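Long-range contacts in 70 KDA protein (Xanthomonas sp., PDB 4B2N), which oxidatively cleaves rubber, acting as a processive dioxygenase that carries two covalently attached c-type hemes: residues A293-F301 with R412-V420; P57-A65 with A403-P411. All blocks are in the same frame, centred on the assembly; numbering follows the deposited sequence.

Interaction 1: residues A293-F301 with R412-V420. With HEC (heme c), chain C.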
loop_
_atom_site.group_PDB
_atom_site.type_symbol
_atom_site.label_atom_id
_atom_site.label_comp_id
_atom_site.label_asym_id
_atom_site.label_seq_id
_atom_site.Cartn_x
_atom_site.Cartn_y
_atom_site.Cartn_z
ATOM N N ALA A 293 -7.907 2.285 -7.357
ATOM C CA ALA A 293 -9.178 2.729 -6.770
ATOM C C ALA A 293 -8.946 3.897 -5.801
ATOM O O ALA A 293 -9.821 4.293 -5.061
ATOM C CB ALA A 293 -9.910 1.548 -6.091
ATOM N N ARG A 294 -7.783 4.525 -5.901
ATOM C CA ARG A 294 -7.500 5.683 -5.126
ATOM C C ARG A 294 -8.601 6.732 -5.251
ATOM O O ARG A 294 -8.825 7.471 -4.319
ATOM C CB ARG A 294 -6.162 6.297 -5.602
ATOM C CG ARG A 294 -5.707 7.510 -4.783
ATOM C CD ARG A 294 -4.585 7.136 -3.824
ATOM N NE ARG A 294 -5.156 6.298 -2.747
ATOM C CZ ARG A 294 -5.842 6.807 -1.723
ATOM N NH1 ARG A 294 -5.982 8.125 -1.643
ATOM N NH2 ARG A 294 -6.348 6.012 -0.752
ATOM N N ALA A 295 -9.252 6.772 -6.411
ATOM C CA ALA A 295 -10.176 7.849 -6.797
ATOM C C ALA A 295 -11.463 7.718 -5.994
ATOM O O ALA A 295 -12.360 8.569 -6.110
ATOM C CB ALA A 295 -10.517 7.722 -8.308
ATOM N N PHE A 296 -11.609 6.606 -5.268
ATOM C CA PHE A 296 -12.830 6.345 -4.492
ATOM C C PHE A 296 -12.643 6.356 -2.987
ATOM O O PHE A 296 -13.594 6.225 -2.180
ATOM C CB PHE A 296 -13.490 5.025 -4.981
ATOM C CG PHE A 296 -13.980 5.129 -6.377
ATOM C CD1 PHE A 296 -15.240 5.664 -6.626
ATOM C CD2 PHE A 296 -13.188 4.756 -7.437
ATOM C CE1 PHE A 296 -15.711 5.798 -7.953
ATOM C CE2 PHE A 296 -13.634 4.871 -8.740
ATOM C CZ PHE A 296 -14.897 5.381 -8.996
ATOM N N LYS A 297 -11.424 6.588 -2.583
ATOM C CA LYS A 297 -11.096 6.469 -1.166
ATOM C C LYS A 297 -10.869 7.823 -0.559
ATOM O O LYS A 297 -9.911 8.525 -0.913
ATOM C CB LYS A 297 -9.885 5.534 -1.006
ATOM C CG LYS A 297 -10.260 4.136 -1.465
ATOM C CD LYS A 297 -9.060 3.178 -1.588
ATOM C CE LYS A 297 -8.773 2.552 -0.205
ATOM N NZ LYS A 297 -7.613 1.560 -0.350
ATOM N N THR A 298 -11.747 8.211 0.353
ATOM C CA THR A 298 -11.579 9.470 1.115
ATOM C C THR A 298 -10.376 9.497 2.005
ATOM O O THR A 298 -9.841 10.617 2.278
ATOM C CB THR A 298 -12.850 9.754 1.971
ATOM O OG1 THR A 298 -13.005 8.654 2.896
ATOM C CG2 THR A 298 -14.120 9.883 1.068
ATOM N N ARG A 299 -9.832 8.314 2.367
ATOM C CA ARG A 299 -8.686 8.266 3.283
ATOM C C ARG A 299 -7.517 7.501 2.670
ATOM O O ARG A 299 -7.701 6.719 1.741
ATOM C CB ARG A 299 -9.033 7.539 4.613
ATOM C CG ARG A 299 -10.340 7.990 5.251
ATOM C CD ARG A 299 -10.328 9.459 5.656
ATOM N NE ARG A 299 -9.408 9.714 6.774
ATOM C CZ ARG A 299 -9.142 10.878 7.328
ATOM N NH1 ARG A 299 -9.695 11.998 6.876
ATOM N NH2 ARG A 299 -8.291 10.919 8.375
ATOM N N GLN A 300 -6.385 7.637 3.335
ATOM C CA GLN A 300 -5.170 6.861 3.039
ATOM C C GLN A 300 -5.003 5.804 4.163
ATOM O O GLN A 300 -5.355 6.047 5.315
ATOM C CB GLN A 300 -3.950 7.809 3.074
ATOM C CG GLN A 300 -4.143 9.056 2.230
ATOM C CD GLN A 300 -3.499 8.930 0.862
ATOM O OE1 GLN A 300 -3.236 9.925 0.192
ATOM N NE2 GLN A 300 -3.363 7.724 0.404
ATOM N N PHE A 301 -4.376 4.679 3.803
ATOM C CA PHE A 301 -3.865 3.704 4.687
ATOM C C PHE A 301 -4.973 2.792 5.151
ATOM O O PHE A 301 -6.187 3.137 5.084
ATOM C CB PHE A 301 -3.063 4.346 5.828
ATOM C CG PHE A 301 -1.705 4.909 5.400
ATOM C CD1 PHE A 301 -0.925 4.298 4.438
ATOM C CD2 PHE A 301 -1.187 6.039 6.045
ATOM C CE1 PHE A 301 0.350 4.803 4.085
ATOM C CE2 PHE A 301 0.091 6.539 5.725
ATOM C CZ PHE A 301 0.875 5.921 4.729
ATOM N N ARG A 412 -23.598 11.010 -6.985
ATOM C CA ARG A 412 -22.160 11.222 -7.261
ATOM C C ARG A 412 -21.221 10.427 -6.343
ATOM O O ARG A 412 -20.021 10.322 -6.631
ATOM C CB ARG A 412 -21.786 12.699 -7.155
ATOM C CG ARG A 412 -22.464 13.516 -8.231
ATOM C CD ARG A 412 -22.194 15.011 -8.036
ATOM N NE ARG A 412 -22.686 15.498 -6.744
ATOM C CZ ARG A 412 -22.421 16.690 -6.244
ATOM N NH1 ARG A 412 -21.679 17.561 -6.950
ATOM N NH2 ARG A 412 -22.891 17.036 -5.050
ATOM N N LEU A 413 -21.782 9.827 -5.303
ATOM C CA LEU A 413 -21.032 9.088 -4.291
ATOM C C LEU A 413 -20.989 7.567 -4.602
ATOM O O LEU A 413 -20.544 6.747 -3.779
ATOM C CB LEU A 413 -21.615 9.371 -2.901
ATOM C CG LEU A 413 -21.507 10.799 -2.383
ATOM C CD1 LEU A 413 -22.154 10.883 -0.990
ATOM C CD2 LEU A 413 -20.013 11.107 -2.226
ATOM N N LYS A 414 -21.443 7.199 -5.803
ATOM C CA LYS A 414 -21.424 5.826 -6.217
ATOM C C LYS A 414 -19.997 5.321 -6.086
ATOM O O LYS A 414 -19.059 5.975 -6.580
ATOM C CB LYS A 414 -21.800 5.764 -7.677
ATOM C CG LYS A 414 -21.866 4.370 -8.278
ATOM C CD LYS A 414 -22.537 4.440 -9.650
ATOM C CE LYS A 414 -21.826 5.479 -10.504
ATOM N NZ LYS A 414 -21.683 4.832 -11.821
ATOM N N GLY A 415 -19.831 4.166 -5.462
ATOM C CA GLY A 415 -18.499 3.553 -5.341
ATOM C C GLY A 415 -17.504 4.144 -4.325
ATOM O O GLY A 415 -16.463 3.552 -4.084
ATOM N N VAL A 416 -17.847 5.263 -3.692
ATOM C CA VAL A 416 -16.951 5.842 -2.637
ATOM C C VAL A 416 -16.805 4.881 -1.446
ATOM O O VAL A 416 -17.802 4.346 -0.950
ATOM C CB VAL A 416 -17.392 7.254 -2.145
ATOM C CG1 VAL A 416 -16.575 7.720 -0.941
ATOM C CG2 VAL A 416 -17.259 8.270 -3.268
ATOM N N ALA A 417 -15.550 4.630 -1.055
ATOM C CA ALA A 417 -15.279 3.881 0.164
ATOM C C ALA A 417 -14.911 4.907 1.265
ATOM O O ALA A 417 -13.797 5.477 1.265
ATOM C CB ALA A 417 -14.141 2.868 -0.079
ATOM N N ALA A 418 -15.828 5.190 2.194
ATOM C CA ALA A 418 -15.516 6.060 3.315
ATOM C C ALA A 418 -16.025 5.520 4.636
ATOM O O ALA A 418 -16.581 6.291 5.450
ATOM C CB ALA A 418 -16.069 7.462 3.068
ATOM N N VAL A 419 -15.864 4.220 4.867
ATOM C CA VAL A 419 -16.226 3.659 6.135
ATOM C C VAL A 419 -15.021 2.946 6.709
ATOM O O VAL A 419 -14.541 2.034 6.086
ATOM C CB VAL A 419 -17.384 2.639 5.947
ATOM C CG1 VAL A 419 -17.712 1.880 7.240
ATOM C CG2 VAL A 419 -18.647 3.328 5.398
ATOM N N VAL A 420 -14.562 3.362 7.898
ATOM C CA VAL A 420 -13.609 2.586 8.719
ATOM C C VAL A 420 -14.486 1.736 9.658
ATOM O O VAL A 420 -15.266 2.267 10.471
ATOM C CB VAL A 420 -12.637 3.525 9.470
ATOM C CG1 VAL A 420 -11.721 2.778 10.459
ATOM C CG2 VAL A 420 -11.777 4.262 8.442
HETATM FE FE HEC C . 2.937 2.571 -0.654
HETATM C CHA HEC C . -0.009 2.707 1.211
HETATM C CHB HEC C . 1.981 5.473 -2.393
HETATM C CHC HEC C . 6.147 2.931 -2.059
HETATM C CHD HEC C . 3.631 -0.505 0.520
HETATM N NA HEC C . 1.433 3.805 -0.603
HETATM C C1A HEC C . 0.208 3.631 0.108
HETATM C C2A HEC C . -0.840 4.549 -0.312
HETATM C C3A HEC C . -0.302 5.371 -1.343
HETATM C C4A HEC C . 1.069 4.874 -1.510
HETATM C CMA HEC C . -1.024 6.441 -2.138
HETATM C CAA HEC C . -2.294 4.674 0.212
HETATM C CBA HEC C . -3.088 3.558 -0.469
HETATM C CGA HEC C . -4.498 3.431 0.079
HETATM O O1A HEC C . -4.739 3.444 1.335
HETATM O O2A HEC C . -5.349 3.232 -0.792
HETATM N NB HEC C . 3.855 3.961 -1.842
HETATM C C1B HEC C . 3.330 4.986 -2.523
HETATM C C2B HEC C . 4.255 5.740 -3.356
HETATM C C3B HEC C . 5.462 5.018 -3.245
HETATM C C4B HEC C . 5.111 3.913 -2.361
HETATM C CMB HEC C . 3.850 6.958 -4.087
HETATM C CAB HEC C . 6.823 5.315 -3.819
HETATM C CBB HEC C . 7.411 6.525 -3.362
HETATM N NC HEC C . 4.596 1.499 -0.819
HETATM C C1C HEC C . 5.852 1.704 -1.362
HETATM C C2C HEC C . 6.750 0.527 -1.243
HETATM C C3C HEC C . 5.979 -0.453 -0.448
HETATM C C4C HEC C . 4.686 0.180 -0.205
HETATM C CMC HEC C . 8.177 0.493 -1.780
HETATM C CAC HEC C . 6.393 -1.811 0.031
HETATM C CBC HEC C . 7.695 -1.959 0.519
HETATM N ND HEC C . 1.972 1.347 0.657
HETATM C C1D HEC C . 2.415 0.142 1.011
HETATM C C2D HEC C . 1.554 -0.543 1.921
HETATM C C3D HEC C . 0.504 0.404 2.128
HETATM C C4D HEC C . 0.871 1.556 1.312
HETATM C CMD HEC C . 1.649 -1.891 2.540
HETATM C CAD HEC C . -0.603 0.222 3.106
HETATM C CBD HEC C . 0.163 0.615 4.429
HETATM C CGD HEC C . -0.742 0.390 5.619
HETATM O O1D HEC C . -0.589 -0.616 6.358
HETATM O O2D HEC C . -1.705 1.217 5.752
HETATM O O HOH W 1 -11.194 5.667 2.289
#
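The Phe296 ring meets the backbone of Lys414 and Gly415. Lys414 O lies at the ring edge, near its plane and 3.6 Å from CE1, while Gly415 O comes in obliquely; the ring of Tyr507 also meets Phe296. The Arg294 guanidinium, with the end of the Gln300 side chain over one face, uses its in-plane edge: NH2 donates both to Arg299 O at 2.9 Å (163° at the hydrogen) and to heme propionate oxygen O2A, which fixes the group's rotation. Lys297 NZ reaches the same O2A at 2.8 Å after its chain bends at chi3 (85°), and Phe301 N binds O1A of that propionate. Two side-chain cations grip one oxygen, probably stabilising its negative charge. The carbonyls that touch Phe296 belong to a type II beta turn, Leu413 to Val416, with Gly415 at its positive-phi position. Beyond the turn, Lys297 and Ala417 make a single beta bridge: Ala417 N donates to Phe296 O at 2.8 Å (154°). A water continues it, accepting from Arg299 N and donating to Ala417 O. Thr298 CG2 rests on the pair formed by Ala418 CB (3.7 Å) and Val416 CG1 (3.8 Å), the Thr298 and Val416 side chains crossing at about a right angle.

Interaction 2: residues P57-A65 with A403-P411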
loop_
_atom_site.group_PDB
_atom_site.type_symbol
_atom_site.label_atom_id
_atom_site.label_comp_id
_atom_site.label_asym_id
_atom_site.label_seq_id
_atom_site.Cartn_x
_atom_site.Cartn_y
_atom_site.Cartn_z
ATOM N N PRO A 57 -30.397 9.498 8.010
ATOM C CA PRO A 57 -29.733 8.667 8.996
ATOM C C PRO A 57 -30.207 7.228 8.976
ATOM O O PRO A 57 -29.546 6.398 9.600
ATOM C CB PRO A 57 -30.130 9.306 10.325
ATOM C CG PRO A 57 -31.457 9.937 10.053
ATOM C CD PRO A 57 -31.475 10.332 8.605
ATOM N N ASN A 58 -31.274 6.919 8.220
ATOM C CA ASN A 58 -31.728 5.538 8.065
ATOM C C ASN A 58 -31.256 4.854 6.802
ATOM O O ASN A 58 -31.544 3.687 6.608
ATOM C CB ASN A 58 -33.233 5.448 8.141
ATOM C CG ASN A 58 -33.735 6.023 9.435
ATOM O OD1 ASN A 58 -34.356 7.076 9.428
ATOM N ND2 ASN A 58 -33.383 5.393 10.557
ATOM N N ALA A 59 -30.524 5.567 5.952
ATOM C CA ALA A 59 -29.999 4.967 4.727
ATOM C C ALA A 59 -29.149 3.690 5.025
ATOM O O ALA A 59 -28.589 3.528 6.113
ATOM C CB ALA A 59 -29.178 5.986 3.922
ATOM N N ALA A 60 -29.058 2.811 4.027
ATOM C CA ALA A 60 -28.258 1.572 4.084
ATOM C C ALA A 60 -26.788 1.847 4.361
ATOM O O ALA A 60 -26.107 1.061 5.021
ATOM C CB ALA A 60 -28.371 0.810 2.772
ATOM N N LEU A 61 -26.296 2.959 3.843
ATOM C CA LEU A 61 -24.869 3.281 4.037
ATOM C C LEU A 61 -24.655 4.596 4.784
ATOM O O LEU A 61 -25.085 5.661 4.330
ATOM C CB LEU A 61 -24.185 3.329 2.671
ATOM C CG LEU A 61 -22.738 3.873 2.613
ATOM C CD1 LEU A 61 -21.767 3.025 3.464
ATOM C CD2 LEU A 61 -22.249 3.916 1.192
ATOM N N GLN A 62 -23.978 4.534 5.918
ATOM C CA GLN A 62 -23.627 5.752 6.684
ATOM C C GLN A 62 -22.107 5.918 6.638
ATOM O O GLN A 62 -21.410 5.144 7.278
ATOM C CB GLN A 62 -24.063 5.603 8.126
ATOM C CG GLN A 62 -25.558 5.319 8.185
ATOM C CD GLN A 62 -26.341 6.545 7.732
ATOM O OE1 GLN A 62 -26.058 7.634 8.168
ATOM N NE2 GLN A 62 -27.321 6.365 6.857
ATOM N N PHE A 63 -21.614 6.922 5.923
ATOM C CA PHE A 63 -20.156 7.152 5.870
ATOM C C PHE A 63 -19.611 7.579 7.212
ATOM O O PHE A 63 -20.249 8.316 7.954
ATOM C CB PHE A 63 -19.782 8.228 4.837
ATOM C CG PHE A 63 -20.224 7.910 3.437
ATOM C CD1 PHE A 63 -19.642 6.831 2.719
ATOM C CD2 PHE A 63 -21.261 8.676 2.809
ATOM C CE1 PHE A 63 -20.039 6.551 1.396
ATOM C CE2 PHE A 63 -21.695 8.359 1.503
ATOM C CZ PHE A 63 -21.067 7.304 0.779
ATOM N N ASN A 64 -18.371 7.237 7.495
ATOM C CA ASN A 64 -17.787 7.725 8.740
ATOM C C ASN A 64 -16.370 8.166 8.605
ATOM O O ASN A 64 -15.794 8.634 9.588
ATOM C CB ASN A 64 -17.965 6.727 9.881
ATOM C CG ASN A 64 -17.110 5.496 9.702
ATOM O OD1 ASN A 64 -16.199 5.477 8.908
ATOM N ND2 ASN A 64 -17.417 4.456 10.450
ATOM N N ALA A 65 -15.802 8.085 7.397
ATOM C CA ALA A 65 -14.406 8.504 7.244
ATOM C C ALA A 65 -14.384 9.688 6.291
ATOM O O ALA A 65 -14.448 9.507 5.049
ATOM C CB ALA A 65 -13.562 7.360 6.706
ATOM N N ALA A 403 -29.009 6.092 -7.064
ATOM C CA ALA A 403 -30.057 7.126 -7.194
ATOM C C ALA A 403 -31.139 7.050 -6.118
ATOM O O ALA A 403 -32.090 7.802 -6.186
ATOM C CB ALA A 403 -30.700 7.052 -8.576
ATOM N N ASP A 404 -31.021 6.140 -5.153
ATOM C CA ASP A 404 -32.099 5.919 -4.149
ATOM C C ASP A 404 -31.639 6.360 -2.797
ATOM O O ASP A 404 -30.715 5.743 -2.248
ATOM C CB ASP A 404 -32.416 4.427 -4.078
ATOM C CG ASP A 404 -33.525 4.079 -3.092
ATOM O OD1 ASP A 404 -33.908 4.878 -2.175
ATOM O OD2 ASP A 404 -34.035 2.949 -3.292
ATOM N N PRO A 405 -32.277 7.397 -2.216
ATOM C CA PRO A 405 -31.808 7.895 -0.915
ATOM C C PRO A 405 -32.010 6.935 0.256
ATOM O O PRO A 405 -31.483 7.211 1.334
ATOM C CB PRO A 405 -32.559 9.223 -0.717
ATOM C CG PRO A 405 -33.702 9.164 -1.680
ATOM C CD PRO A 405 -33.235 8.323 -2.845
ATOM N N ASN A 406 -32.746 5.835 0.070
ATOM C CA ASN A 406 -32.693 4.767 1.067
ATOM C C ASN A 406 -31.280 4.118 1.091
ATOM O O ASN A 406 -30.891 3.472 2.089
ATOM C CB ASN A 406 -33.759 3.691 0.806
ATOM C CG ASN A 406 -35.169 4.254 0.861
ATOM O OD1 ASN A 406 -35.484 5.073 1.729
ATOM N ND2 ASN A 406 -35.994 3.863 -0.097
ATOM N N TYR A 407 -30.517 4.299 0.010
ATOM C CA TYR A 407 -29.177 3.671 -0.104
ATOM C C TYR A 407 -28.047 4.689 -0.010
ATOM O O TYR A 407 -27.056 4.434 0.664
ATOM C CB TYR A 407 -29.054 2.806 -1.391
ATOM C CG TYR A 407 -29.959 1.631 -1.221
ATOM C CD1 TYR A 407 -29.520 0.491 -0.576
ATOM C CD2 TYR A 407 -31.289 1.707 -1.604
ATOM C CE1 TYR A 407 -30.397 -0.584 -0.350
ATOM C CE2 TYR A 407 -32.172 0.656 -1.358
ATOM C CZ TYR A 407 -31.712 -0.484 -0.723
ATOM O OH TYR A 407 -32.540 -1.574 -0.464
ATOM N N LEU A 408 -28.201 5.834 -0.668
ATOM C CA LEU A 408 -27.060 6.763 -0.887
ATOM C C LEU A 408 -27.672 8.122 -1.006
ATOM O O LEU A 408 -28.643 8.243 -1.737
ATOM C CB LEU A 408 -26.395 6.510 -2.245
ATOM C CG LEU A 408 -24.899 6.263 -2.462
ATOM C CD1 LEU A 408 -24.445 6.768 -3.823
ATOM C CD2 LEU A 408 -23.915 6.508 -1.306
ATOM N N PRO A 409 -27.079 9.168 -0.364
ATOM C CA PRO A 409 -27.705 10.488 -0.300
ATOM C C PRO A 409 -27.354 11.290 -1.533
ATOM O O PRO A 409 -27.911 12.323 -1.726
ATOM C CB PRO A 409 -27.057 11.123 0.934
ATOM C CG PRO A 409 -25.657 10.538 0.940
ATOM C CD PRO A 409 -25.813 9.119 0.423
ATOM N N ASP A 410 -26.428 10.824 -2.380
ATOM C CA ASP A 410 -26.059 11.629 -3.547
ATOM C C ASP A 410 -25.502 10.680 -4.593
ATOM O O ASP A 410 -24.572 9.932 -4.278
ATOM C CB ASP A 410 -25.030 12.651 -3.072
ATOM C CG ASP A 410 -24.542 13.574 -4.179
ATOM O OD1 ASP A 410 -24.600 13.276 -5.391
ATOM O OD2 ASP A 410 -24.005 14.621 -3.821
ATOM N N PRO A 411 -26.064 10.673 -5.829
ATOM C CA PRO A 411 -25.674 9.683 -6.858
ATOM C C PRO A 411 -24.202 9.827 -7.224
ATOM O O PRO A 411 -23.613 8.859 -7.644
ATOM C CB PRO A 411 -26.596 10.005 -8.067
ATOM C CG PRO A 411 -27.633 10.912 -7.508
ATOM C CD PRO A 411 -27.084 11.632 -6.332
#
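Where two irregular loops meet, Ala59 CB sits against the backbone carbonyl oxygens of Pro405 and Asn406, and the small Ala60 CB rests obliquely against the Tyr407 ring, 3.6 Å from CD1. An Asx turn shapes the second loop: Asn406 N donates to Asp404 OD1 at 2.7 Å, approaching from above the carboxylate plane. Asp404 O tightens the bend by accepting from both Tyr407 N and Leu408 N, which reach it from opposite faces of its plane. The bend presents Asn406 O to the first loop, and Ala60 N takes it in a short, fairly straight bond of 2.7 Å (161°), with the Ala59 CA a further neighbour of the same oxygen. Further along, Leu408 supplies the bump. Its first torsion is far from staggered (chi1 -127°), and its CD2 sits against both Leu61 CD2 at 4.0 Å and Phe63 CZ at 3.6 Å, covering the notch where those two side chains meet. The two leucines lie side by side, pointing the same way. Leu61 also covers one face of Phe63, its CG offset toward the rim, so the ring is packed by residues of both loops. The first loop is braced from within by Gln62, whose NE2 donates to Ala59 O at 3.2 Å from above the carbonyl plane.

The segments 403-411 and 412-420 are continuous in the chain, so one loop serves both contacts, whose centres lie 14 Å apart. The far end of 57-65 joins them directly: Ala65 N probably donates to Ala418 O at 2.8 Å, and Ala65 O probably accepts from Thr298 OG1 at 2.7 Å. Leu413 CD1 packs on Phe63 CE2 at 3.6 Å. Interaction 1 holds a propionate of the first heme and also borders the second: the Ala417 side chain is about 6 Å from that of His394, an axial ligand of its iron. Interaction 2 is farther out, yet the Leu61 side chain comes within about 7 Å of that of His394.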